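Local coordinates for alcohol dehydrogenase superfamily protein (Novosphingobium aromaticivorans, PDB 3GAZ), which probably works as an NADP-dependent oxidoreductase of the medium-chain dehydrogenase/reductase superfamily, at residues A11-A16 with K50-E55; V37-S42 with Q102-Q107; S42-L47 with G329-T334; P46-I51 with L67-A72; G96-L101 with H270-N275. One frame throughout, in Å; residues are numbered along the deposited sequence.

Contact 1 lies at the surface, whereas contacts 2 to 5 are largely buried. Contacts 1 to 4 lie in or against the GroES-like part. Contacts 1 and 4 join helix 46-52 to the 11-16 segment and to the run into strand 70-78, while contact 3 holds strand 41-43 and the residues leading into the helix against 329-334. Contacts 2 and 3 share Ser42. Backbone hydrogen bonds join the segments in contacts 2 and 3; in contact 4 a carboxylate reaches the opposite backbone through two waters. Contact 1 is sparse, with a CA-H...O approach and light side-chain packing. Contact 5 is apolar and reaches from the GroES-like part to helix 270-274, which follows the parallel, Rossmann-like sheet that probably binds the nucleotide.

Contact 1 (A11-A16 with K50-E55); sequences AVVEEA and KIRAGE
The carbonyl oxygen of Arg52, at the end of a helix, is approached by the CA of Ala16 at 3.4 Å. With an angle of 144° at the hydrogen, this is a CA-H...O contact. The same residue also forms a backbone hydrogen bond with Asn17, so the chain beyond Ala16 is drawn in against the last turn. Beside this approach, Ala16 CB rests on the carbonyl oxygen of Ala53 at 3.8 Å. The helix closes here in a Schellman motif: Gly54 takes positive phi (68°), and Glu55 N and Gly54 N bond back to Lys50 O and Ile51 O, each at 2.9 Å. A side chain at Gly54 would point at Ala16 and crowd its methyl group, so a glycine suits both the turn and the neighbour. Deeper in, Val13 CG1 meets Arg52 CG at 4.0 Å, the two side chains crossing at about a right angle. CG1 lies anti to the valine's backbone N (chi1 175°), which carries this methyl to the aliphatic part of the arginine. From there Arg52 runs extended to NE, which is hydrogen-bonded to Gly18 O and so grips the loop that follows Ala16. Strand 7-13 pairs antiparallel with strand 20-26, and Phe20 of that partner touches both Val13 and Arg52, so that it links the small sheet to the end of helix 46-52.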
# COMPACT_ATOMS: atom_id res chain seq x y z
N ALA A 11 -7.38 -2.68 16.55
CA ALA A 11 -8.53 -3.39 16.01
C ALA A 11 -8.14 -3.81 14.61
O ALA A 11 -7.73 -2.99 13.79
CB ALA A 11 -9.74 -2.47 15.98
N VAL A 12 -8.27 -5.10 14.33
CA VAL A 12 -7.92 -5.63 13.03
C VAL A 12 -9.10 -6.26 12.32
O VAL A 12 -9.85 -7.03 12.92
CB VAL A 12 -6.81 -6.71 13.15
CG1 VAL A 12 -6.42 -7.22 11.76
CG2 VAL A 12 -5.60 -6.15 13.87
N VAL A 13 -9.29 -5.91 11.05
CA VAL A 13 -10.34 -6.51 10.26
C VAL A 13 -9.58 -7.62 9.54
O VAL A 13 -8.70 -7.35 8.73
CB VAL A 13 -10.94 -5.51 9.24
CG1 VAL A 13 -11.96 -6.22 8.36
CG2 VAL A 13 -11.62 -4.37 9.98
N GLU A 14 -9.90 -8.86 9.89
CA GLU A 14 -9.21 -10.01 9.33
C GLU A 14 -9.63 -10.43 7.93
O GLU A 14 -8.79 -10.82 7.12
CB GLU A 14 -9.36 -11.19 10.30
CG GLU A 14 -9.13 -10.76 11.75
CD GLU A 14 -8.99 -11.93 12.70
OE1 GLU A 14 -9.82 -12.85 12.64
OE2 GLU A 14 -8.04 -11.90 13.53
N GLU A 15 -10.93 -10.34 7.65
CA GLU A 15 -11.44 -10.71 6.34
C GLU A 15 -12.63 -9.83 5.97
O GLU A 15 -13.20 -9.15 6.82
CB GLU A 15 -11.86 -12.18 6.31
CG GLU A 15 -12.96 -12.58 7.29
CD GLU A 15 -12.44 -12.88 8.68
OE1 GLU A 15 -11.42 -13.61 8.78
OE2 GLU A 15 -13.04 -12.41 9.67
N ALA A 16 -13.00 -9.85 4.69
CA ALA A 16 -14.12 -9.06 4.20
C ALA A 16 -15.34 -9.21 5.10
O ALA A 16 -15.74 -10.32 5.44
CB ALA A 16 -14.47 -9.48 2.78
N LYS A 50 -16.30 0.63 3.33
CA LYS A 50 -16.19 0.04 2.00
C LYS A 50 -14.97 -0.86 1.98
O LYS A 50 -14.98 -1.93 1.36
CB LYS A 50 -16.06 1.14 0.94
CG LYS A 50 -15.98 0.58 -0.47
CD LYS A 50 -15.69 1.66 -1.51
CE LYS A 50 -16.95 2.14 -2.20
NZ LYS A 50 -16.61 3.02 -3.36
N ILE A 51 -13.91 -0.43 2.65
CA ILE A 51 -12.68 -1.21 2.73
C ILE A 51 -12.91 -2.48 3.56
O ILE A 51 -12.40 -3.55 3.23
CB ILE A 51 -11.52 -0.38 3.35
CG1 ILE A 51 -11.08 0.72 2.37
CG2 ILE A 51 -10.34 -1.29 3.67
CD1 ILE A 51 -10.17 1.77 2.99
N ARG A 52 -13.67 -2.34 4.64
CA ARG A 52 -13.98 -3.47 5.51
C ARG A 52 -14.71 -4.55 4.73
O ARG A 52 -14.49 -5.75 4.93
CB ARG A 52 -14.85 -3.02 6.68
CG ARG A 52 -15.27 -4.12 7.63
CD ARG A 52 -16.30 -3.62 8.62
NE ARG A 52 -16.64 -4.63 9.62
CZ ARG A 52 -17.67 -4.54 10.45
NH1 ARG A 52 -18.48 -3.49 10.39
NH2 ARG A 52 -17.91 -5.50 11.34
N ALA A 53 -15.59 -4.12 3.83
CA ALA A 53 -16.37 -5.04 3.01
C ALA A 53 -15.55 -5.57 1.83
O ALA A 53 -16.02 -6.41 1.07
CB ALA A 53 -17.63 -4.34 2.49
N GLY A 54 -14.32 -5.07 1.70
CA GLY A 54 -13.45 -5.51 0.62
C GLY A 54 -13.95 -5.06 -0.74
O GLY A 54 -13.74 -5.74 -1.74
N GLU A 55 -14.60 -3.90 -0.78
CA GLU A 55 -15.13 -3.37 -2.03
C GLU A 55 -14.63 -1.96 -2.31
O GLU A 55 -15.35 -1.15 -2.89
CB GLU A 55 -16.65 -3.38 -1.99
CG GLU A 55 -17.24 -4.76 -1.71
CD GLU A 55 -18.75 -4.74 -1.61
OE1 GLU A 55 -19.29 -3.84 -0.94
OE2 GLU A 55 -19.39 -5.64 -2.18

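Contact 2 (V37-S42 with Q102-Q107); sequences VQIEAS and QGTHAQ
Within the GroES-like domain, Ile39 and Ser42 meet the loop 102-107 from the two ends of a classic beta bulge, in which Glu40 and Ala41 both face Ala72. Ile39 N donates to Gln107 O at 2.8 Å, standing 40° above the carbonyl plane. That oxygen also accepts from a water that donates to Ile39 O, so the backbone bond has a solvent bridge beside it. The Ile39 side chain lies over the loop: CB comes within 3.3 Å of Ala106 O, and CD1 reaches on to Thr104 CB at 4.1 Å. An alanine here would lack CG1, CG2 and CD1, and a gap would probably open beside Thr104 CB, with CB alone remaining against Ala106 O. Further along, Ser42 OG and Thr104 OG1 are hydrogen-bonded at 2.7 Å, and the threonine hydroxyl has a second partner in Asp70 O. With Ser42 OG anti to the backbone N (chi1 178°), the hydroxyl is carried to the loop. His105 is the centre of an inverse gamma turn, and its NE2 is hydrogen-bonded to Tyr315 OH. A water also joins that nitrogen to Ser42 OG, which lies in the imidazole plane at the ring edge, 3.3 Å from His105 CD2.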
# COMPACT_ATOMS: atom_id res chain seq x y z
N VAL A 37 2.99 8.36 17.27
CA VAL A 37 1.84 9.04 17.84
C VAL A 37 1.02 8.13 18.73
O VAL A 37 0.66 7.02 18.35
CB VAL A 37 0.90 9.57 16.73
CG1 VAL A 37 -0.31 10.27 17.37
CG2 VAL A 37 1.66 10.53 15.82
N GLN A 38 0.76 8.61 19.94
CA GLN A 38 -0.08 7.86 20.86
C GLN A 38 -1.45 8.40 20.48
O GLN A 38 -1.76 9.56 20.75
CB GLN A 38 0.26 8.21 22.30
CG GLN A 38 -0.60 7.47 23.32
CD GLN A 38 -0.05 7.60 24.73
OE1 GLN A 38 0.20 8.71 25.21
NE2 GLN A 38 0.14 6.47 25.39
N ILE A 39 -2.25 7.56 19.83
CA ILE A 39 -3.56 7.96 19.36
C ILE A 39 -4.62 8.03 20.46
O ILE A 39 -4.87 7.05 21.16
CB ILE A 39 -4.05 6.99 18.25
CG1 ILE A 39 -3.04 6.99 17.09
CG2 ILE A 39 -5.44 7.40 17.77
CD1 ILE A 39 -3.34 5.96 16.00
N GLU A 40 -5.23 9.20 20.59
CA GLU A 40 -6.27 9.40 21.60
C GLU A 40 -7.67 9.35 20.99
O GLU A 40 -8.63 8.94 21.65
CB GLU A 40 -6.02 10.72 22.34
CG GLU A 40 -4.73 10.68 23.16
CD GLU A 40 -4.41 11.97 23.89
OE1 GLU A 40 -5.31 12.53 24.55
OE2 GLU A 40 -3.24 12.42 23.82
N ALA A 41 -7.78 9.74 19.72
CA ALA A 41 -9.05 9.73 19.01
C ALA A 41 -8.82 9.36 17.55
O ALA A 41 -7.88 9.84 16.91
CB ALA A 41 -9.73 11.09 19.11
N SER A 42 -9.68 8.48 17.03
CA SER A 42 -9.60 8.02 15.65
C SER A 42 -10.86 8.48 14.92
O SER A 42 -11.98 8.15 15.32
CB SER A 42 -9.49 6.49 15.63
OG SER A 42 -9.46 5.96 14.31
N GLN A 102 -0.78 1.44 7.99
CA GLN A 102 -1.52 1.06 9.19
C GLN A 102 -2.63 2.07 9.47
O GLN A 102 -2.41 3.27 9.39
CB GLN A 102 -0.61 1.00 10.42
CG GLN A 102 -1.38 0.61 11.67
CD GLN A 102 -0.71 1.04 12.95
OE1 GLN A 102 0.38 0.58 13.28
NE2 GLN A 102 -1.36 1.94 13.68
N GLY A 103 -3.81 1.56 9.80
CA GLY A 103 -4.94 2.44 10.10
C GLY A 103 -4.83 3.07 11.47
O GLY A 103 -3.90 2.78 12.23
N THR A 104 -5.78 3.93 11.82
CA THR A 104 -5.73 4.59 13.11
C THR A 104 -6.55 3.95 14.23
O THR A 104 -6.64 4.50 15.33
CB THR A 104 -6.11 6.09 12.98
OG1 THR A 104 -7.46 6.22 12.53
CG2 THR A 104 -5.17 6.77 11.99
N HIS A 105 -7.15 2.78 13.96
CA HIS A 105 -7.90 2.06 14.99
C HIS A 105 -6.84 1.33 15.81
O HIS A 105 -6.82 0.10 15.88
CB HIS A 105 -8.84 1.03 14.37
CG HIS A 105 -9.91 1.61 13.50
ND1 HIS A 105 -10.66 0.85 12.63
CD2 HIS A 105 -10.35 2.88 13.36
CE1 HIS A 105 -11.52 1.62 12.00
NE2 HIS A 105 -11.35 2.86 12.43
N ALA A 106 -5.94 2.10 16.42
CA ALA A 106 -4.84 1.54 17.20
C ALA A 106 -4.37 2.53 18.25
O ALA A 106 -4.57 3.74 18.11
CB ALA A 106 -3.68 1.17 16.29
N GLN A 107 -3.73 2.03 19.30
CA GLN A 107 -3.24 2.91 20.35
C GLN A 107 -2.05 3.74 19.87
O GLN A 107 -1.83 4.83 20.37
CB GLN A 107 -2.84 2.10 21.58
CG GLN A 107 -4.01 1.42 22.27
CD GLN A 107 -3.58 0.68 23.52
OE1 GLN A 107 -2.62 -0.09 23.50
NE2 GLN A 107 -4.29 0.92 24.63
O HOH W 1 -3.35 5.23 22.56
O HOH W 2 -11.48 5.61 12.25

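Contact 3 (S42-L47 with G329-T334); sequences SGTNPL and GKIAIT
Ser42 and Ile333 form a hydrogen-bonded antiparallel pair and Gly43 and Ala332 the non-hydrogen-bonded pair next to it, joining strands 41-43 and 332-334 in the mixed sheet of the GroES-like region. Ser42 N to Ile333 O and Ile333 N to Ser42 O are both 2.8 Å, the second nearly straight at 176°. The pairing is prolonged by Thr44, which gives two donors to Ile331 O: its N at 3.1 Å, and its OG1 at 2.8 Å, tilted 32° from the carbonyl plane. The hydroxyl sits between backbone N and carbonyl carbon (chi1 70°), which brings it round to the same acceptor as the amide. Thr44 CG2 meanwhile meets Ile333 CD1 at 3.7 Å, the side chains crossing at about a right angle. With a valine in place of Thr44, Ile331 O would probably keep just the backbone donor from this residue, and the water bound to OG1 would lose an acceptor. The same water, which donates to OG1, accepts from Ile331 N and Lys330 NZ. Lys330, whose side chain lies about 3 Å from a bound calcium ion, bends at its last two torsions, bringing NZ in the carbonyl plane of Thr44, 2.9 Å from Thr44 O.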
# COMPACT_ATOMS: atom_id res chain seq x y z
N SER A 42 -9.68 8.48 17.03
CA SER A 42 -9.60 8.02 15.65
C SER A 42 -10.86 8.48 14.92
O SER A 42 -11.98 8.15 15.32
CB SER A 42 -9.49 6.49 15.63
OG SER A 42 -9.46 5.96 14.31
N GLY A 43 -10.68 9.24 13.84
CA GLY A 43 -11.82 9.73 13.08
C GLY A 43 -12.26 8.74 12.02
O GLY A 43 -11.43 8.27 11.24
N THR A 44 -13.55 8.43 11.98
CA THR A 44 -14.07 7.48 11.00
C THR A 44 -14.47 8.15 9.70
O THR A 44 -14.64 9.37 9.63
CB THR A 44 -15.32 6.72 11.53
OG1 THR A 44 -16.42 7.63 11.63
CG2 THR A 44 -15.04 6.12 12.91
N ASN A 45 -14.61 7.35 8.66
CA ASN A 45 -15.04 7.84 7.35
C ASN A 45 -15.74 6.69 6.63
O ASN A 45 -15.37 5.53 6.79
CB ASN A 45 -13.85 8.33 6.52
CG ASN A 45 -13.25 9.63 7.05
OD1 ASN A 45 -12.18 9.64 7.65
ND2 ASN A 45 -13.95 10.74 6.82
N PRO A 46 -16.77 7.01 5.84
CA PRO A 46 -17.51 5.99 5.10
C PRO A 46 -16.61 5.02 4.33
O PRO A 46 -16.88 3.82 4.28
CB PRO A 46 -18.39 6.81 4.17
CG PRO A 46 -18.67 8.04 4.99
CD PRO A 46 -17.30 8.35 5.56
N LEU A 47 -15.53 5.53 3.73
CA LEU A 47 -14.63 4.67 2.96
C LEU A 47 -14.12 3.48 3.77
O LEU A 47 -13.94 2.39 3.22
CB LEU A 47 -13.43 5.48 2.43
CG LEU A 47 -12.49 4.70 1.50
CD1 LEU A 47 -13.25 4.28 0.25
CD2 LEU A 47 -11.28 5.57 1.13
N GLY A 329 -23.13 14.69 11.80
CA GLY A 329 -21.80 15.23 11.92
C GLY A 329 -20.99 13.96 11.77
O GLY A 329 -21.53 12.96 11.31
N LYS A 330 -19.72 13.96 12.16
CA LYS A 330 -18.92 12.75 12.00
C LYS A 330 -18.75 11.97 13.30
O LYS A 330 -19.00 12.48 14.39
CB LYS A 330 -17.56 13.12 11.38
CG LYS A 330 -17.69 13.67 9.95
CD LYS A 330 -16.35 14.07 9.34
CE LYS A 330 -15.36 12.91 9.33
NZ LYS A 330 -15.87 11.73 8.59
N ILE A 331 -18.34 10.71 13.17
CA ILE A 331 -18.15 9.82 14.30
C ILE A 331 -16.67 9.66 14.64
O ILE A 331 -15.84 9.40 13.76
CB ILE A 331 -18.70 8.40 14.00
CG1 ILE A 331 -20.20 8.47 13.71
CG2 ILE A 331 -18.42 7.47 15.18
CD1 ILE A 331 -21.06 8.86 14.90
N ALA A 332 -16.35 9.82 15.92
CA ALA A 332 -14.98 9.68 16.39
C ALA A 332 -14.90 8.55 17.42
O ALA A 332 -15.79 8.38 18.25
CB ALA A 332 -14.50 10.98 17.02
N ILE A 333 -13.83 7.78 17.33
CA ILE A 333 -13.60 6.68 18.25
C ILE A 333 -12.59 7.15 19.28
O ILE A 333 -11.56 7.70 18.92
CB ILE A 333 -12.99 5.46 17.52
CG1 ILE A 333 -13.97 4.93 16.48
CG2 ILE A 333 -12.62 4.38 18.54
CD1 ILE A 333 -13.32 4.02 15.46
N THR A 334 -12.90 6.96 20.56
CA THR A 334 -11.97 7.36 21.60
C THR A 334 -11.06 6.18 21.90
O THR A 334 -11.49 5.18 22.47
CB THR A 334 -12.70 7.76 22.90
OG1 THR A 334 -13.56 8.87 22.65
CG2 THR A 334 -11.68 8.14 23.97
O HOH W 3 -17.63 9.95 10.13

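Contact 4 (P46-I51 with L67-A72); sequences PLDAKI and LGMDLA
The flat carboxylate of Asp48 is turned toward the Gly68-Met69 backbone, with one water between each of its oxygens and a peptide nitrogen. Here helix 46-52 of the GroES-like domain packs on the approach to strand 70-78. The sequence GMDLA occupies what is probably the place of the GHE motif of zinc-dependent alcohol dehydrogenases, with Met69, modelled as selenomethionine, where those enzymes have a zinc-binding histidine. One water donates to Asp48 OD1 at 2.9 Å and accepts from Gly68 N; the other lies 2.6 Å from Asp48 OD2, probably donating to it, and accepts from Met69 N at 2.8 Å. OD2 also bonds Tyr315 OH and Asn45 N, so this buried oxygen is held from several sides. Gly68 has positive phi (104°), an angle at which a CB would strike the preceding carbonyl. The Met69 chain passes beside the acid and crosses Leu47 at about a right angle, its SE 4.0 Å from Leu47 CD2. Further along the helix, the Ile51 and Leu67 side chains slide past each other in opposite directions, with Ile51 CG2 3.8 Å from Leu67 CD2. The other leucine methyl, Leu67 CD1, lies against the helix backbone, 3.6 Å from Asp48 O.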
# COMPACT_ATOMS: atom_id res chain seq x y z
N PRO A 46 -16.77 7.01 5.84
CA PRO A 46 -17.51 5.99 5.10
C PRO A 46 -16.61 5.02 4.33
O PRO A 46 -16.88 3.82 4.28
CB PRO A 46 -18.39 6.81 4.17
CG PRO A 46 -18.67 8.04 4.99
CD PRO A 46 -17.30 8.35 5.56
N LEU A 47 -15.53 5.53 3.73
CA LEU A 47 -14.63 4.67 2.96
C LEU A 47 -14.12 3.48 3.77
O LEU A 47 -13.94 2.39 3.22
CB LEU A 47 -13.43 5.48 2.43
CG LEU A 47 -12.49 4.70 1.50
CD1 LEU A 47 -13.25 4.28 0.25
CD2 LEU A 47 -11.28 5.57 1.13
N ASP A 48 -13.88 3.68 5.07
CA ASP A 48 -13.40 2.60 5.93
C ASP A 48 -14.31 1.37 5.84
O ASP A 48 -13.84 0.23 5.82
CB ASP A 48 -13.32 3.05 7.40
CG ASP A 48 -12.44 4.28 7.60
OD1 ASP A 48 -11.50 4.49 6.81
OD2 ASP A 48 -12.67 5.03 8.57
N ALA A 49 -15.62 1.62 5.81
CA ALA A 49 -16.60 0.54 5.74
C ALA A 49 -16.53 -0.15 4.38
O ALA A 49 -16.69 -1.36 4.29
CB ALA A 49 -18.01 1.09 5.98
N LYS A 50 -16.30 0.63 3.33
CA LYS A 50 -16.19 0.04 2.00
C LYS A 50 -14.97 -0.86 1.98
O LYS A 50 -14.98 -1.93 1.36
CB LYS A 50 -16.06 1.14 0.94
CG LYS A 50 -15.98 0.58 -0.47
CD LYS A 50 -15.69 1.66 -1.51
CE LYS A 50 -16.95 2.14 -2.20
NZ LYS A 50 -16.61 3.02 -3.36
N ILE A 51 -13.91 -0.43 2.65
CA ILE A 51 -12.68 -1.21 2.73
C ILE A 51 -12.91 -2.48 3.56
O ILE A 51 -12.40 -3.55 3.23
CB ILE A 51 -11.52 -0.38 3.35
CG1 ILE A 51 -11.08 0.72 2.37
CG2 ILE A 51 -10.34 -1.29 3.67
CD1 ILE A 51 -10.17 1.77 2.99
N LEU A 67 -7.81 -0.56 10.08
CA LEU A 67 -8.43 0.51 9.31
C LEU A 67 -8.50 1.84 10.08
O LEU A 67 -8.03 1.93 11.21
CB LEU A 67 -9.83 0.07 8.86
CG LEU A 67 -9.86 -1.32 8.20
CD1 LEU A 67 -11.24 -1.58 7.61
CD2 LEU A 67 -8.78 -1.39 7.12
N GLY A 68 -9.07 2.86 9.44
CA GLY A 68 -9.17 4.17 10.07
C GLY A 68 -8.12 5.06 9.41
O GLY A 68 -6.95 4.69 9.37
N MSE A 69 -8.53 6.23 8.93
CA MSE A 69 -7.61 7.12 8.23
C MSE A 69 -7.19 8.38 9.00
O MSE A 69 -6.07 8.87 8.82
CB MSE A 69 -8.23 7.53 6.89
CG MSE A 69 -8.74 6.35 6.05
SE MSE A 69 -9.66 6.86 4.56
CE MSE A 69 -11.22 6.83 5.11
N ASP A 70 -8.09 8.91 9.82
CA ASP A 70 -7.82 10.13 10.59
C ASP A 70 -7.44 9.87 12.05
O ASP A 70 -7.92 8.92 12.66
CB ASP A 70 -9.06 11.04 10.61
CG ASP A 70 -9.41 11.62 9.25
OD1 ASP A 70 -8.49 12.04 8.51
OD2 ASP A 70 -10.62 11.68 8.92
N LEU A 71 -6.59 10.73 12.60
CA LEU A 71 -6.21 10.59 13.99
C LEU A 71 -5.95 11.92 14.67
O LEU A 71 -5.83 12.97 14.03
CB LEU A 71 -4.97 9.70 14.14
CG LEU A 71 -3.61 10.11 13.56
CD1 LEU A 71 -3.07 11.36 14.26
CD2 LEU A 71 -2.63 8.95 13.75
N ALA A 72 -5.90 11.86 16.00
CA ALA A 72 -5.62 13.00 16.85
C ALA A 72 -4.99 12.37 18.08
O ALA A 72 -5.54 11.42 18.64
CB ALA A 72 -6.90 13.74 17.22
O HOH W 4 -11.18 7.20 8.72
O HOH W 5 -9.31 2.68 6.56

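Contact 5 (G96-L101 with H270-N275); sequences GGVGGL and HTLLAN
Leu272 is met by two side chains, Val98 and Leu101, each crossing it at about a right angle. Val98 CG2 touches Leu272 CD1 at 3.9 Å, while Leu101 CD1 approaches Leu272 CB at 4.0 Å. In Val98, with CG1 anti to the carbonyl carbon (chi1 -59°), CG2 falls between the backbone N and the carbonyl carbon and faces the helix. Leu101 CD1 also comes 3.9 Å from Leu272 O, so it packs on the helix backbone as well as on the side chain. Val98 and Leu101 are the two ends of a type I' beta turn with Gly99 and Gly100 at its corners, closed by Leu101 N to Val98 O at 2.9 Å. This glycine-rich turn lies in the long loop between strands 90-94 and 108-112 of the GroES-like domain; helix 270-274 follows strand 262-265, the last of the parallel, Rossmann-like sheet, so the contact bridges the two parts of the fold. Beyond the helix, Asn275 packs on Pro325 of the second subunit, and Phe281 of helix 278-293 touches Leu272 as well. The next leucine, Leu273, lays its CD2 over the turn backbone, 3.4 Å from Gly99 CA. A CB on Gly99 would point at this methyl and collide with it, and the positive phi of the residue (55°) favours glycine too.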
# COMPACT_ATOMS: atom_id res chain seq x y z
N GLY A 96 -3.25 7.25 7.46
CA GLY A 96 -3.19 5.90 6.91
C GLY A 96 -4.54 5.30 6.63
O GLY A 96 -5.48 6.01 6.28
N GLY A 97 -4.65 3.98 6.79
CA GLY A 97 -5.91 3.31 6.54
C GLY A 97 -6.09 2.93 5.09
O GLY A 97 -7.06 2.25 4.73
N VAL A 98 -5.16 3.37 4.25
CA VAL A 98 -5.19 3.07 2.81
C VAL A 98 -3.79 2.76 2.28
O VAL A 98 -2.79 3.05 2.94
CB VAL A 98 -5.75 4.25 2.00
CG1 VAL A 98 -7.16 4.59 2.46
CG2 VAL A 98 -4.82 5.46 2.15
N GLY A 99 -3.73 2.17 1.09
CA GLY A 99 -2.46 1.85 0.47
C GLY A 99 -1.50 1.01 1.28
O GLY A 99 -0.28 1.10 1.10
N GLY A 100 -2.03 0.19 2.19
CA GLY A 100 -1.18 -0.65 3.01
C GLY A 100 -0.67 0.03 4.28
O GLY A 100 0.01 -0.60 5.09
N LEU A 101 -0.99 1.30 4.45
CA LEU A 101 -0.56 2.04 5.64
C LEU A 101 -1.41 1.62 6.83
O LEU A 101 -2.63 1.45 6.70
CB LEU A 101 -0.72 3.55 5.41
CG LEU A 101 0.22 4.20 4.38
CD1 LEU A 101 -0.30 5.57 4.01
CD2 LEU A 101 1.63 4.30 4.97
N HIS A 270 -4.50 9.91 -3.44
CA HIS A 270 -3.29 9.75 -4.25
C HIS A 270 -2.02 10.06 -3.47
O HIS A 270 -1.03 9.34 -3.59
CB HIS A 270 -3.34 10.62 -5.53
CG HIS A 270 -2.15 10.43 -6.42
ND1 HIS A 270 -1.07 11.29 -6.42
CD2 HIS A 270 -1.83 9.44 -7.29
CE1 HIS A 270 -0.14 10.84 -7.24
NE2 HIS A 270 -0.57 9.71 -7.77
N THR A 271 -2.06 11.11 -2.67
CA THR A 271 -0.90 11.49 -1.89
C THR A 271 -0.38 10.35 -1.02
O THR A 271 0.83 10.12 -0.94
CB THR A 271 -1.22 12.67 -0.99
OG1 THR A 271 -1.43 13.81 -1.81
CG2 THR A 271 -0.09 12.93 0.00
N LEU A 272 -1.30 9.66 -0.36
CA LEU A 272 -0.92 8.54 0.50
C LEU A 272 -0.63 7.26 -0.25
O LEU A 272 0.17 6.45 0.19
CB LEU A 272 -2.02 8.27 1.53
CG LEU A 272 -2.35 9.36 2.58
CD1 LEU A 272 -3.44 8.89 3.51
CD2 LEU A 272 -1.12 9.64 3.39
N LEU A 273 -1.29 7.07 -1.39
CA LEU A 273 -1.10 5.84 -2.17
C LEU A 273 0.18 5.84 -2.98
O LEU A 273 0.77 4.79 -3.23
CB LEU A 273 -2.29 5.64 -3.13
CG LEU A 273 -3.66 5.44 -2.45
CD1 LEU A 273 -4.75 5.48 -3.49
CD2 LEU A 273 -3.68 4.11 -1.74
N ALA A 274 0.60 7.03 -3.40
CA ALA A 274 1.80 7.19 -4.22
C ALA A 274 2.97 7.87 -3.53
O ALA A 274 4.07 7.93 -4.07
CB ALA A 274 1.45 7.96 -5.49
N ASN A 275 2.74 8.40 -2.33
CA ASN A 275 3.78 9.09 -1.58
C ASN A 275 4.34 10.33 -2.28
O ASN A 275 5.55 10.48 -2.42
CB ASN A 275 4.93 8.13 -1.25
CG ASN A 275 4.59 7.20 -0.11
OD1 ASN A 275 4.29 7.64 1.00
ND2 ASN A 275 4.64 5.89 -0.37